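Local coordinates for ruler protein (Pseudomonas aeruginosa, PDB 5CUK) that probably senses needle length in the type III secretion system as a molecular ruler, this being the crystallised C-terminal SS domain, at residues A[80-83]-A[84-88]. Numbering follows the deposited sequence.
Sequences LLER and LQRLH
Leu80 and Leu84 meet one turn apart in helix 77-87, where CG of Leu80 lies 3.7 Å from CD1 of Leu84. Leu84 carries its CG beside its own backbone N (chi1 -67°), which lays the branch against the carbonyl O of Leu80. That oxygen also accepts the amide of Leu84, with Leu84 N to Leu80 O at 2.9 Å. The next rung, from Gln85 N to Leu81 O, is equally firm at 2.8 Å. After that the ladder slackens. Arg86 N reaches Glu82 O in a weak bond of 3.3 Å, and Leu87 N is hydrogen-bonded to Arg83 O at 3.2 Å. His88 then leaves helical geometry; its N is bonded to Gln85 O and more weakly to Leu84 O.

The buried side of the turn joins two parts of the fold. Leu80 and Leu84 both pack on helix 11-29 and on Leu95 of strand 93-99. The amide of Gln85 turns from the helix to the chain beyond it, its OE1 taking the N-H of Val93 and its NE2 giving to the carbonyl of Gln91.

Charged groups occupy the exposed side. Glu82 and Arg86 run side by side, and Glu82 OE2 and Arg86 NH2 form a salt bridge as modelled, but they are too close and both positions are doubtful. The Arg83 and Arg86 guanidinium planes are nearly parallel, yet the side chains cross at a slant and no stack forms; NE of Arg83 is 4.2 Å from NH1 of Arg86. If the Glu82 carboxylate lies near its modelled place, it would offset part of this like charge. The inner leucines pack the helix on helix 11-29 and strand 93-99, while the Gln85 amide joins its C-terminal turn to the chain that follows.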
loop_
_atom_site.group_PDB
_atom_site.type_symbol
_atom_site.label_atom_id
_atom_site.label_comp_id
_atom_site.label_asym_id
_atom_site.label_seq_id
_atom_site.Cartn_x
_atom_site.Cartn_y
_atom_site.Cartn_z
ATOM N N LEU A 80 -1.110 8.559 4.042
ATOM C CA LEU A 80 -1.278 7.240 3.483
ATOM C C LEU A 80 -1.465 6.196 4.623
ATOM O O LEU A 80 -2.451 5.460 4.620
ATOM C CB LEU A 80 -0.095 6.897 2.577
ATOM C CG LEU A 80 -0.437 5.656 1.761
ATOM C CD1 LEU A 80 -1.763 5.868 1.040
ATOM C CD2 LEU A 80 0.688 5.323 0.791
ATOM N N LEU A 81 -0.544 6.168 5.591
ATOM C CA LEU A 81 -0.672 5.340 6.791
ATOM C C LEU A 81 -2.078 5.394 7.369
ATOM O O LEU A 81 -2.717 4.380 7.679
ATOM C CB LEU A 81 0.330 5.808 7.845
ATOM C CG LEU A 81 0.257 5.068 9.190
ATOM C CD1 LEU A 81 0.349 3.588 8.980
ATOM C CD2 LEU A 81 1.355 5.504 10.156
ATOM N N GLU A 82 -2.575 6.611 7.478
ATOM C CA GLU A 82 -3.775 6.883 8.222
ATOM C C GLU A 82 -5.009 6.351 7.529
ATOM O O GLU A 82 -5.919 5.860 8.184
ATOM C CB GLU A 82 -3.884 8.378 8.446
ATOM C CG GLU A 82 -5.274 8.880 8.722
ATOM C CD GLU A 82 -5.270 10.385 8.930
ATOM O OE1 GLU A 82 -4.315 11.050 8.453
ATOM O OE2 GLU A 82 -6.221 10.887 9.573
ATOM N N ARG A 83 -5.029 6.435 6.207
ATOM C CA ARG A 83 -6.118 5.871 5.424
ATOM C C ARG A 83 -6.017 4.359 5.296
ATOM O O ARG A 83 -7.012 3.673 5.159
ATOM C CB ARG A 83 -6.127 6.476 4.019
ATOM C CG ARG A 83 -6.185 8.004 4.016
ATOM C CD ARG A 83 -7.542 8.436 4.565
ATOM N NE ARG A 83 -8.652 7.848 3.803
ATOM C CZ ARG A 83 -9.327 8.521 2.872
ATOM N NH1 ARG A 83 -8.995 9.787 2.633
ATOM N NH2 ARG A 83 -10.335 7.947 2.203
ATOM N N LEU A 84 -4.805 3.846 5.243
ATOM C CA LEU A 84 -4.650 2.412 5.164
ATOM C C LEU A 84 -5.100 1.826 6.520
ATOM O O LEU A 84 -5.839 0.865 6.538
ATOM C CB LEU A 84 -3.219 2.038 4.820
ATOM C CG LEU A 84 -2.821 2.454 3.402
ATOM C CD1 LEU A 84 -1.327 2.403 3.245
ATOM C CD2 LEU A 84 -3.508 1.540 2.421
ATOM N N GLN A 85 -4.713 2.454 7.633
ATOM C CA GLN A 85 -5.084 1.947 8.961
ATOM C C GLN A 85 -6.590 1.861 9.105
ATOM O O GLN A 85 -7.110 0.884 9.656
ATOM C CB GLN A 85 -4.517 2.819 10.081
ATOM C CG GLN A 85 -4.773 2.236 11.489
ATOM C CD GLN A 85 -4.177 0.848 11.652
ATOM O OE1 GLN A 85 -3.001 0.704 11.951
ATOM N NE2 GLN A 85 -4.979 -0.168 11.423
ATOM N N ARG A 86 -7.296 2.853 8.559
ATOM C CA ARG A 86 -8.757 2.906 8.713
ATOM C C ARG A 86 -9.421 1.866 7.838
ATOM O O ARG A 86 -10.526 1.407 8.113
ATOM C CB ARG A 86 -9.292 4.292 8.372
ATOM C CG ARG A 86 -8.631 5.438 9.147
ATOM C CD ARG A 86 -9.392 6.744 8.926
ATOM N NE ARG A 86 -8.645 7.938 9.311
ATOM C CZ ARG A 86 -8.791 9.114 8.692
ATOM N NH1 ARG A 86 -9.638 9.235 7.663
ATOM N NH2 ARG A 86 -8.111 10.171 9.105
ATOM N N LEU A 87 -8.698 1.489 6.796
ATOM C CA LEU A 87 -9.061 0.423 5.872
ATOM C C LEU A 87 -9.016 -0.982 6.527
ATOM O O LEU A 87 -9.752 -1.908 6.140
ATOM C CB LEU A 87 -8.094 0.530 4.680
ATOM C CG LEU A 87 -8.256 -0.011 3.267
ATOM C CD1 LEU A 87 -7.002 0.314 2.514
ATOM C CD2 LEU A 87 -8.459 -1.518 3.302
ATOM N N HIS A 88 -8.140 -1.129 7.522
ATOM C CA HIS A 88 -7.912 -2.427 8.185
ATOM C C HIS A 88 -7.799 -2.256 9.702
ATOM O O HIS A 88 -6.712 -2.306 10.260
ATOM C CB HIS A 88 -6.636 -3.062 7.630
ATOM C CG HIS A 88 -6.344 -4.426 8.169
ATOM N ND1 HIS A 88 -6.964 -5.557 7.696
ATOM C CD2 HIS A 88 -5.455 -4.843 9.103
ATOM C CE1 HIS A 88 -6.487 -6.616 8.331
ATOM N NE2 HIS A 88 -5.576 -6.207 9.196
#